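PDB 5JWC: NADH dehydrogenase, putative, which probably transfers electrons from NADH through bound FAD to ubiquinone, as a type II NADH dehydrogenase, and binds the quinolone inhibitor RYL-552. Local coordinates for residues A[63-68]-A[492-497]; A[70-76]-A[202-207]; A[38-43]-A[427-432]. All blocks are in the same frame, centred on the assembly; numbering follows the deposited sequence.

In the fold
From the N terminus the chain reaches helix 38-46 right after strand 30-34 of the FAD-binding sheet, and helix 424-440 returns to it much later, closing the loop of interaction 3. Interaction 1 opens inside that loop, at strand 62-64 and the turn after it, and closes after it, at the end of helix 484-495, so the two cross. The two contacts touch each other through W38, T66, F65, F63 and F41, and both reach FAD. Interaction 2 follows directly in sequence, laying helix 69-74 on helix 198-218; its shorter loop falls within both of the others. Together they join the FAD-binding part, the second, parallel sheet region, helix 424-440 and helix 484-495 near the C terminus.

Interaction 1: A[63-68]-A[492-497]; sequences FTFTPL and YIQLLL. With FAD (flavin-adenine dinucleotide), chain C.
Just past strand 62-64 the chain makes an inverse gamma turn centred on F65 and a short 3-10 segment, facing the last turn of helix 484-495 and the two residues that follow it, with the CA atoms of F65 and L496 7.8 Å apart. This is an apolar seam between the FAD-binding and C-terminal regions, with no hydrogen bond across it. F65 and Y492 contribute the largest shares. A chi1 of -161° swings the F65 ring away from its backbone N and toward the residues where helix 484-495 ends: CD2 of L496 sits over the centre of one face, a CH-pi contact 3.7 Å from the centroid. Its rim is met near the ring plane by CD1 of Y492 and CB of L495. L68 repeats the pattern on Y492, its CD2 over the ring face 4.3 Å from the centroid. From the strand, CE2 of F63 meets CD1 of L497 at 3.6 Å. The 3-10 segment also lines the flavin site: CA of P67 lies 3.5 Å from N5 of FAD, and T66 OG1, hydrogen-bonded to O2' of FAD at 2.6 Å, also bonds NE1 of W38. OH of Y492 lies 3.4 Å from CB of P67.

Interaction 2: A[70-76]-A[202-207]; sequences PCLCSGT and EVTAEF. With 4W0 (5-fluoro-3-methyl-2-{4-[4-(trifluoromethoxy)benzyl]phenyl}quinolin-4(1H)-one), chain L.
Two helices running roughly the same way, the weakly bonded 70-74 and part of 198-218, pack at 29° with axes 8.4 Å apart, beside bound RYL-552. P70 starts the contact, its CB 3.8 Å from CB of E202 and close to CG2 of V203. One turn on, E206 supplies the polar centre. Its chain bends at chi2, bringing the carboxylate to the end of helix 70-74. There OE2 of E206 accepts two hydrogen bonds, from S74 OG at 2.6 Å on the anti side and from T76 OG1 at 2.6 Å on the syn side. Both donors come from the same face, 34° and 22° out of the carboxylate plane, and grip this buried oxygen twice. OE1 of E206 lies 3.8 Å from SG of C71. T76 OG1 is also bonded to R517, a positive charge that probably favours the ionised carboxylate. Between the two hydroxyls lies G75, where the chain leaves the helix with a positive phi; CA of G75 is 3.4 Å from C6 of RYL-552. E206 touches another inhibitor copy. Farther along, F207 reaches C73 and packs edge-to-face on F168 of helix 158-174, while E202 and E206 lie against strand 460-465.

Interaction 3: A[38-43]-A[427-432]; sequences WGGFNF and AKQEAY. With FAD (flavin-adenine dinucleotide), chain C.
N42 of helix 38-46 lies against K428, A431 and Y432 of helix 424-440, and its side chain can be followed outward. CB of N42 sits 3.7 Å from CB of A431. CG of N42 is 3.7 Å from CG of K428, whose fully extended chain runs across the amide. ND2 of N42 turns back to its own helix and gives W38 O a nearly straight hydrogen bond of 2.8 Å, in the amide plane and on a carbonyl lone pair, which fixes the rotation of the amide. OD1 of N42 is thereby turned toward helix 424-440, near CE of K428 and 3.2 Å from OH of Y432, whose ring stands almost perpendicular to the amide. The helices pack closely, axes 7.8 Å apart at 36°, because G39, A427 and A431 lie at the interface: CB of A431 is 3.3 Å from O of G39. CB of A427 also rests beside CB of W38. At the start of helix 38-46, W38 N bonds O2A of FAD, and G39 N bonds O1P at 2.8 Å. Backbone amides at a helix start, holding a pyrophosphate in a strand-turn-helix with the GxGxxG-type glycines G35, G37 and G40, the last already in the helix, are typical of the Rossmann-type dinucleotide-binding fold.

Interaction 1: A[63-68]-A[492-497]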
# COMPACT_ATOMS: atom_id res chain seq x y z
N PHE A 63 -11.63 1.12 -10.24
CA PHE A 63 -12.15 2.48 -10.38
C PHE A 63 -11.49 3.35 -9.31
O PHE A 63 -11.31 2.90 -8.18
CB PHE A 63 -13.68 2.49 -10.23
CG PHE A 63 -14.27 3.82 -9.79
CD1 PHE A 63 -14.49 4.85 -10.71
CD2 PHE A 63 -14.62 4.04 -8.45
CE1 PHE A 63 -15.06 6.07 -10.31
CE2 PHE A 63 -15.18 5.25 -8.05
CZ PHE A 63 -15.40 6.26 -8.98
N THR A 64 -11.13 4.59 -9.67
CA THR A 64 -10.53 5.51 -8.70
C THR A 64 -11.50 6.62 -8.33
O THR A 64 -11.94 7.38 -9.20
CB THR A 64 -9.26 6.15 -9.26
OG1 THR A 64 -8.31 5.12 -9.55
CG2 THR A 64 -8.65 7.18 -8.25
N PHE A 65 -11.82 6.71 -7.04
CA PHE A 65 -12.66 7.79 -6.53
C PHE A 65 -11.82 9.07 -6.42
O PHE A 65 -11.37 9.45 -5.33
CB PHE A 65 -13.29 7.39 -5.18
CG PHE A 65 -14.50 8.22 -4.79
CD1 PHE A 65 -15.77 7.85 -5.19
CD2 PHE A 65 -14.34 9.38 -4.03
CE1 PHE A 65 -16.88 8.63 -4.83
CE2 PHE A 65 -15.44 10.15 -3.67
CZ PHE A 65 -16.72 9.77 -4.08
N THR A 66 -11.61 9.74 -7.56
CA THR A 66 -10.66 10.85 -7.66
C THR A 66 -10.83 12.02 -6.66
O THR A 66 -9.83 12.60 -6.24
CB THR A 66 -10.67 11.45 -9.09
OG1 THR A 66 -12.02 11.73 -9.48
CG2 THR A 66 -10.08 10.45 -10.08
N PRO A 67 -12.08 12.39 -6.30
CA PRO A 67 -12.14 13.54 -5.38
C PRO A 67 -11.40 13.37 -4.04
O PRO A 67 -11.11 14.38 -3.39
CB PRO A 67 -13.64 13.70 -5.11
CG PRO A 67 -14.30 13.13 -6.31
CD PRO A 67 -13.43 11.96 -6.71
N LEU A 68 -11.11 12.14 -3.64
CA LEU A 68 -10.49 11.89 -2.34
C LEU A 68 -8.99 11.68 -2.41
O LEU A 68 -8.32 11.45 -1.39
CB LEU A 68 -11.16 10.70 -1.67
CG LEU A 68 -12.62 11.00 -1.31
CD1 LEU A 68 -13.30 9.80 -0.69
CD2 LEU A 68 -12.69 12.22 -0.32
N TYR A 492 -19.79 13.24 1.31
CA TYR A 492 -18.97 12.21 0.67
C TYR A 492 -19.38 10.78 1.00
O TYR A 492 -19.25 9.91 0.13
CB TYR A 492 -17.49 12.43 0.99
CG TYR A 492 -16.91 13.32 -0.07
CD1 TYR A 492 -16.85 12.89 -1.38
CD2 TYR A 492 -16.49 14.61 0.21
CE1 TYR A 492 -16.36 13.70 -2.38
CE2 TYR A 492 -15.99 15.44 -0.79
CZ TYR A 492 -15.93 14.97 -2.08
OH TYR A 492 -15.44 15.78 -3.09
N ILE A 493 -19.87 10.50 2.20
CA ILE A 493 -20.21 9.09 2.47
C ILE A 493 -21.38 8.63 1.56
O ILE A 493 -21.47 7.45 1.20
CB ILE A 493 -20.51 8.82 3.97
CG1 ILE A 493 -20.44 7.30 4.23
CG2 ILE A 493 -21.84 9.40 4.42
CD1 ILE A 493 -20.33 6.90 5.67
N GLN A 494 -22.22 9.57 1.13
CA GLN A 494 -23.30 9.23 0.21
C GLN A 494 -22.85 9.15 -1.25
O GLN A 494 -23.52 8.52 -2.07
CB GLN A 494 -24.45 10.22 0.33
CG GLN A 494 -25.07 10.28 1.71
CD GLN A 494 -26.06 11.41 1.81
OE1 GLN A 494 -25.77 12.46 2.39
NE2 GLN A 494 -27.24 11.21 1.25
N LEU A 495 -21.73 9.79 -1.58
CA LEU A 495 -21.22 9.72 -2.95
C LEU A 495 -20.39 8.45 -3.21
O LEU A 495 -20.28 8.00 -4.35
CB LEU A 495 -20.40 10.97 -3.28
CG LEU A 495 -21.22 12.27 -3.19
CD1 LEU A 495 -20.36 13.49 -3.53
CD2 LEU A 495 -22.46 12.21 -4.11
N LEU A 496 -19.83 7.85 -2.15
CA LEU A 496 -19.07 6.61 -2.32
C LEU A 496 -19.97 5.51 -2.94
O LEU A 496 -21.16 5.48 -2.70
CB LEU A 496 -18.49 6.18 -0.97
CG LEU A 496 -17.35 7.06 -0.46
CD1 LEU A 496 -16.98 6.67 0.97
CD2 LEU A 496 -16.11 6.97 -1.40
N LEU A 497 -19.38 4.62 -3.75
CA LEU A 497 -20.19 3.73 -4.59
C LEU A 497 -20.39 2.31 -4.05
O LEU A 497 -20.94 1.45 -4.74
CB LEU A 497 -19.56 3.65 -5.98
CG LEU A 497 -19.56 5.04 -6.65
CD1 LEU A 497 -18.81 4.97 -7.95
CD2 LEU A 497 -21.00 5.51 -6.89
PA FAD C . -11.37 8.88 -15.71
O1A FAD C . -9.99 9.45 -15.51
O2A FAD C . -12.20 8.84 -14.48
O5B FAD C . -11.28 7.41 -16.36
C5B FAD C . -10.58 7.17 -17.56
C4B FAD C . -10.35 5.67 -17.63
O4B FAD C . -9.90 5.33 -18.93
C3B FAD C . -9.28 5.21 -16.64
O3B FAD C . -9.69 3.99 -16.07
C2B FAD C . -8.08 4.94 -17.52
O2B FAD C . -7.28 3.93 -16.97
C1B FAD C . -8.79 4.47 -18.78
N9A FAD C . -8.00 4.56 -20.01
C8A FAD C . -7.08 5.51 -20.36
N7A FAD C . -6.61 5.20 -21.60
C5A FAD C . -7.22 4.08 -22.03
C6A FAD C . -7.11 3.35 -23.21
N6A FAD C . -6.33 3.79 -24.20
N1A FAD C . -7.89 2.23 -23.38
C2A FAD C . -8.76 1.83 -22.38
N3A FAD C . -8.87 2.56 -21.21
C4A FAD C . -8.10 3.66 -21.04
N1 FAD C . -14.61 16.01 -10.38
C2 FAD C . -15.69 16.44 -9.65
O2 FAD C . -16.78 16.52 -10.19
N3 FAD C . -15.56 16.76 -8.31
C4 FAD C . -14.35 16.65 -7.66
O4 FAD C . -14.27 16.94 -6.46
C4X FAD C . -13.25 16.21 -8.39
N5 FAD C . -12.02 16.09 -7.79
C5X FAD C . -10.93 15.65 -8.53
C6 FAD C . -9.70 15.50 -7.93
C7 FAD C . -8.59 15.06 -8.65
C7M FAD C . -7.26 14.93 -7.95
C8 FAD C . -8.73 14.74 -10.00
C8M FAD C . -7.55 14.27 -10.79
C9 FAD C . -9.98 14.88 -10.61
C9A FAD C . -11.08 15.33 -9.88
N10 FAD C . -12.32 15.46 -10.48
C10 FAD C . -13.39 15.89 -9.74
C1' FAD C . -12.51 15.18 -11.94
C2' FAD C . -12.87 13.76 -12.30
O2' FAD C . -11.88 12.91 -11.79
C3' FAD C . -12.83 13.66 -13.81
O3' FAD C . -13.65 14.63 -14.40
C4' FAD C . -13.31 12.26 -14.16
O4' FAD C . -12.26 11.39 -13.81
C5' FAD C . -13.67 12.10 -15.63
O5' FAD C . -14.17 10.79 -15.79
P FAD C . -13.70 9.91 -17.07
O1P FAD C . -14.45 8.60 -17.06
O2P FAD C . -13.92 10.77 -18.28
O3P FAD C . -12.10 9.73 -16.88

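Interaction 2: A[70-76]-A[202-207]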
# COMPACT_ATOMS: atom_id res chain seq x y z
N PRO A 70 -6.50 13.84 -2.78
CA PRO A 70 -5.68 14.68 -1.88
C PRO A 70 -5.57 14.10 -0.48
O PRO A 70 -4.51 14.24 0.14
CB PRO A 70 -6.43 16.01 -1.87
CG PRO A 70 -7.07 16.07 -3.24
CD PRO A 70 -7.54 14.64 -3.46
N CYS A 71 -6.63 13.46 0.01
CA CYS A 71 -6.60 12.83 1.34
C CYS A 71 -5.59 11.70 1.43
O CYS A 71 -5.06 11.40 2.50
CB CYS A 71 -7.98 12.29 1.69
SG CYS A 71 -9.19 13.57 1.97
N LEU A 72 -5.32 11.08 0.29
CA LEU A 72 -4.36 10.00 0.21
C LEU A 72 -2.92 10.51 0.31
O LEU A 72 -2.07 9.84 0.90
CB LEU A 72 -4.57 9.24 -1.10
CG LEU A 72 -4.39 7.75 -1.23
CD1 LEU A 72 -5.05 6.97 -0.09
CD2 LEU A 72 -4.94 7.33 -2.61
N CYS A 73 -2.66 11.69 -0.27
CA CYS A 73 -1.33 12.31 -0.18
C CYS A 73 -0.84 12.51 1.25
O CYS A 73 0.35 12.41 1.52
CB CYS A 73 -1.30 13.68 -0.90
SG CYS A 73 -1.61 13.62 -2.67
N SER A 74 -1.75 12.79 2.17
CA SER A 74 -1.34 13.09 3.54
C SER A 74 -1.55 11.89 4.44
O SER A 74 -1.08 11.87 5.58
CB SER A 74 -2.15 14.26 4.10
OG SER A 74 -3.52 13.92 4.04
N GLY A 75 -2.31 10.93 3.94
CA GLY A 75 -2.69 9.75 4.70
C GLY A 75 -3.95 9.93 5.52
O GLY A 75 -4.24 9.12 6.39
N THR A 76 -4.73 10.97 5.25
CA THR A 76 -6.00 11.16 5.96
C THR A 76 -6.99 10.01 5.67
O THR A 76 -7.76 9.61 6.55
CB THR A 76 -6.65 12.52 5.58
OG1 THR A 76 -5.88 13.60 6.14
CG2 THR A 76 -8.07 12.62 6.12
N GLU A 202 -6.52 21.55 -2.14
CA GLU A 202 -6.74 20.46 -1.18
C GLU A 202 -5.45 19.72 -0.82
O GLU A 202 -5.26 19.33 0.34
CB GLU A 202 -7.80 19.50 -1.70
CG GLU A 202 -9.19 20.18 -1.69
CD GLU A 202 -10.34 19.24 -2.03
OE1 GLU A 202 -10.31 18.66 -3.14
OE2 GLU A 202 -11.25 19.07 -1.18
N VAL A 203 -4.57 19.51 -1.79
CA VAL A 203 -3.27 18.89 -1.51
C VAL A 203 -2.47 19.75 -0.54
O VAL A 203 -1.88 19.25 0.40
CB VAL A 203 -2.45 18.67 -2.80
CG1 VAL A 203 -0.99 18.26 -2.48
CG2 VAL A 203 -3.15 17.62 -3.67
N THR A 204 -2.46 21.07 -0.78
CA THR A 204 -1.75 21.99 0.10
C THR A 204 -2.32 21.94 1.53
O THR A 204 -1.57 21.87 2.50
CB THR A 204 -1.82 23.45 -0.47
OG1 THR A 204 -1.25 23.48 -1.79
CG2 THR A 204 -1.06 24.43 0.42
N ALA A 205 -3.64 21.98 1.65
CA ALA A 205 -4.31 21.97 2.95
C ALA A 205 -4.00 20.68 3.74
O ALA A 205 -3.77 20.71 4.94
CB ALA A 205 -5.84 22.12 2.77
N GLU A 206 -4.01 19.55 3.03
CA GLU A 206 -3.77 18.25 3.66
C GLU A 206 -2.35 18.13 4.18
O GLU A 206 -2.14 17.65 5.29
CB GLU A 206 -4.06 17.13 2.65
CG GLU A 206 -5.55 16.86 2.47
CD GLU A 206 -6.17 16.24 3.72
OE1 GLU A 206 -7.40 16.33 3.89
OE2 GLU A 206 -5.41 15.65 4.53
N PHE A 207 -1.38 18.56 3.38
CA PHE A 207 -0.01 18.64 3.85
C PHE A 207 0.17 19.61 5.01
O PHE A 207 0.91 19.31 5.94
CB PHE A 207 0.94 19.00 2.71
CG PHE A 207 1.42 17.79 1.97
CD1 PHE A 207 2.15 16.82 2.63
CD2 PHE A 207 1.10 17.60 0.63
CE1 PHE A 207 2.60 15.67 1.96
CE2 PHE A 207 1.53 16.48 -0.04
CZ PHE A 207 2.29 15.51 0.62
C1 4W0 L . -2.21 6.74 2.42
C2 4W0 L . -1.18 5.82 2.16
C3 4W0 L . -1.00 4.74 3.04
C4 4W0 L . -1.84 4.53 4.16
C5 4W0 L . -2.86 5.45 4.40
C6 4W0 L . -3.06 6.54 3.54
O1 4W0 L . 9.61 -1.03 1.38
C7 4W0 L . -1.63 3.36 5.08
C8 4W0 L . -0.57 2.42 4.80
C9 4W0 L . 0.29 2.67 3.62
C10 4W0 L . 1.37 1.76 3.15
C11 4W0 L . 0.92 0.49 2.82
C12 4W0 L . 1.79 -0.46 2.36
C13 4W0 L . 3.11 -0.10 2.19
C14 4W0 L . 3.57 1.18 2.47
C15 4W0 L . 2.69 2.13 2.95
O2 4W0 L . -2.34 3.18 6.06
N 4W0 L . 0.07 3.79 2.75
C16 4W0 L . 3.95 -1.21 1.64
C17 4W0 L . 5.44 -1.12 1.62
C18 4W0 L . 6.17 -1.02 2.79
C19 4W0 L . 7.56 -0.99 2.72
C20 4W0 L . 8.20 -1.07 1.48
C21 4W0 L . 7.45 -1.19 0.32
C22 4W0 L . 6.06 -1.22 0.39
C23 4W0 L . -0.38 1.23 5.73
F1 4W0 L . -3.65 5.28 5.46
C24 4W0 L . 10.31 0.16 1.72
F2 4W0 L . 9.58 1.22 1.35
F3 4W0 L . 11.53 0.20 1.14
F4 4W0 L . 10.53 0.18 3.05

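Interaction 3: A[38-43]-A[427-432]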
# COMPACT_ATOMS: atom_id res chain seq x y z
N TRP A 38 -14.83 7.37 -14.00
CA TRP A 38 -16.15 7.86 -13.61
C TRP A 38 -17.20 7.55 -14.68
O TRP A 38 -18.31 7.13 -14.36
CB TRP A 38 -16.11 9.36 -13.30
CG TRP A 38 -15.62 9.62 -11.87
CD1 TRP A 38 -14.36 9.93 -11.49
CD2 TRP A 38 -16.40 9.53 -10.67
NE1 TRP A 38 -14.29 10.07 -10.13
CE2 TRP A 38 -15.53 9.83 -9.60
CE3 TRP A 38 -17.74 9.25 -10.40
CZ2 TRP A 38 -15.97 9.86 -8.27
CZ3 TRP A 38 -18.17 9.27 -9.07
CH2 TRP A 38 -17.29 9.57 -8.03
N GLY A 39 -16.85 7.73 -15.94
CA GLY A 39 -17.79 7.39 -16.99
C GLY A 39 -17.96 5.89 -17.17
O GLY A 39 -19.08 5.37 -17.08
N GLY A 40 -16.85 5.21 -17.43
CA GLY A 40 -16.88 3.80 -17.76
C GLY A 40 -17.48 2.95 -16.66
O GLY A 40 -18.37 2.14 -16.92
N PHE A 41 -17.01 3.14 -15.43
CA PHE A 41 -17.48 2.37 -14.28
C PHE A 41 -18.95 2.65 -13.98
O PHE A 41 -19.72 1.71 -13.71
CB PHE A 41 -16.60 2.66 -13.04
CG PHE A 41 -16.93 1.80 -11.83
CD1 PHE A 41 -16.94 0.43 -11.90
CD2 PHE A 41 -17.23 2.39 -10.61
CE1 PHE A 41 -17.24 -0.36 -10.77
CE2 PHE A 41 -17.52 1.62 -9.47
CZ PHE A 41 -17.52 0.24 -9.56
N ASN A 42 -19.37 3.91 -13.99
CA ASN A 42 -20.79 4.13 -13.69
C ASN A 42 -21.69 3.62 -14.82
O ASN A 42 -22.82 3.23 -14.57
CB ASN A 42 -21.07 5.60 -13.38
CG ASN A 42 -20.60 5.98 -11.99
OD1 ASN A 42 -21.24 5.66 -11.01
ND2 ASN A 42 -19.45 6.60 -11.91
N PHE A 43 -21.19 3.58 -16.04
CA PHE A 43 -21.97 2.97 -17.11
C PHE A 43 -22.17 1.48 -16.79
O PHE A 43 -23.28 0.93 -16.90
CB PHE A 43 -21.27 3.16 -18.45
CG PHE A 43 -22.09 2.70 -19.65
CD1 PHE A 43 -22.81 3.62 -20.40
CD2 PHE A 43 -22.12 1.36 -20.02
CE1 PHE A 43 -23.56 3.21 -21.53
CE2 PHE A 43 -22.87 0.93 -21.13
CZ PHE A 43 -23.59 1.87 -21.88
N ALA A 427 -19.42 13.20 -15.71
CA ALA A 427 -19.16 11.86 -16.24
C ALA A 427 -20.17 10.85 -15.67
O ALA A 427 -20.67 9.99 -16.38
CB ALA A 427 -17.71 11.41 -15.94
N LYS A 428 -20.47 10.98 -14.38
CA LYS A 428 -21.43 10.08 -13.76
C LYS A 428 -22.84 10.28 -14.31
O LYS A 428 -23.55 9.31 -14.62
CB LYS A 428 -21.43 10.26 -12.25
CG LYS A 428 -22.34 9.26 -11.56
CD LYS A 428 -22.36 9.47 -10.06
CE LYS A 428 -23.11 8.34 -9.34
NZ LYS A 428 -23.19 8.60 -7.87
N GLN A 429 -23.26 11.53 -14.46
CA GLN A 429 -24.60 11.77 -15.00
C GLN A 429 -24.72 11.31 -16.46
O GLN A 429 -25.78 10.81 -16.86
CB GLN A 429 -24.98 13.26 -14.88
CG GLN A 429 -25.13 13.75 -13.45
CD GLN A 429 -25.45 15.24 -13.37
OE1 GLN A 429 -26.14 15.79 -14.23
NE2 GLN A 429 -24.95 15.89 -12.33
N GLU A 430 -23.67 11.49 -17.24
CA GLU A 430 -23.67 11.05 -18.65
C GLU A 430 -23.76 9.53 -18.73
O GLU A 430 -24.42 8.97 -19.62
CB GLU A 430 -22.42 11.53 -19.39
CG GLU A 430 -22.37 13.03 -19.70
CD GLU A 430 -20.96 13.52 -20.01
OE1 GLU A 430 -20.09 12.69 -20.36
OE2 GLU A 430 -20.70 14.75 -19.88
N ALA A 431 -23.04 8.87 -17.82
CA ALA A 431 -23.05 7.42 -17.76
C ALA A 431 -24.43 6.90 -17.42
O ALA A 431 -24.86 5.90 -17.99
CB ALA A 431 -22.01 6.90 -16.73
N TYR A 432 -25.11 7.54 -16.47
CA TYR A 432 -26.44 7.08 -16.09
C TYR A 432 -27.44 7.37 -17.21
O TYR A 432 -28.32 6.53 -17.49
CB TYR A 432 -26.88 7.69 -14.75
CG TYR A 432 -26.19 7.01 -13.58
CD1 TYR A 432 -25.54 5.78 -13.75
CD2 TYR A 432 -26.19 7.57 -12.30
CE1 TYR A 432 -24.91 5.14 -12.70
CE2 TYR A 432 -25.57 6.92 -11.23
CZ TYR A 432 -24.92 5.70 -11.44
OH TYR A 432 -24.28 5.03 -10.41
PA FAD C . -11.37 8.88 -15.71
O1A FAD C . -9.99 9.45 -15.51
O2A FAD C . -12.20 8.84 -14.48
O5B FAD C . -11.28 7.41 -16.36
C5B FAD C . -10.58 7.17 -17.56
C4B FAD C . -10.35 5.67 -17.63
O4B FAD C . -9.90 5.33 -18.93
C3B FAD C . -9.28 5.21 -16.64
O3B FAD C . -9.69 3.99 -16.07
C2B FAD C . -8.08 4.94 -17.52
O2B FAD C . -7.28 3.93 -16.97
C1B FAD C . -8.79 4.47 -18.78
N9A FAD C . -8.00 4.56 -20.01
C8A FAD C . -7.08 5.51 -20.36
N7A FAD C . -6.61 5.20 -21.60
C5A FAD C . -7.22 4.08 -22.03
C6A FAD C . -7.11 3.35 -23.21
N6A FAD C . -6.33 3.79 -24.20
N1A FAD C . -7.89 2.23 -23.38
C2A FAD C . -8.76 1.83 -22.38
N3A FAD C . -8.87 2.56 -21.21
C4A FAD C . -8.10 3.66 -21.04
N1 FAD C . -14.61 16.01 -10.38
C2 FAD C . -15.69 16.44 -9.65
O2 FAD C . -16.78 16.52 -10.19
N3 FAD C . -15.56 16.76 -8.31
C4 FAD C . -14.35 16.65 -7.66
O4 FAD C . -14.27 16.94 -6.46
C4X FAD C . -13.25 16.21 -8.39
N5 FAD C . -12.02 16.09 -7.79
C5X FAD C . -10.93 15.65 -8.53
C6 FAD C . -9.70 15.50 -7.93
C7 FAD C . -8.59 15.06 -8.65
C7M FAD C . -7.26 14.93 -7.95
C8 FAD C . -8.73 14.74 -10.00
C8M FAD C . -7.55 14.27 -10.79
C9 FAD C . -9.98 14.88 -10.61
C9A FAD C . -11.08 15.33 -9.88
N10 FAD C . -12.32 15.46 -10.48
C10 FAD C . -13.39 15.89 -9.74
C1' FAD C . -12.51 15.18 -11.94
C2' FAD C . -12.87 13.76 -12.30
O2' FAD C . -11.88 12.91 -11.79
C3' FAD C . -12.83 13.66 -13.81
O3' FAD C . -13.65 14.63 -14.40
C4' FAD C . -13.31 12.26 -14.16
O4' FAD C . -12.26 11.39 -13.81
C5' FAD C . -13.67 12.10 -15.63
O5' FAD C . -14.17 10.79 -15.79
P FAD C . -13.70 9.91 -17.07
O1P FAD C . -14.45 8.60 -17.06
O2P FAD C . -13.92 10.77 -18.28
O3P FAD C . -12.10 9.73 -16.88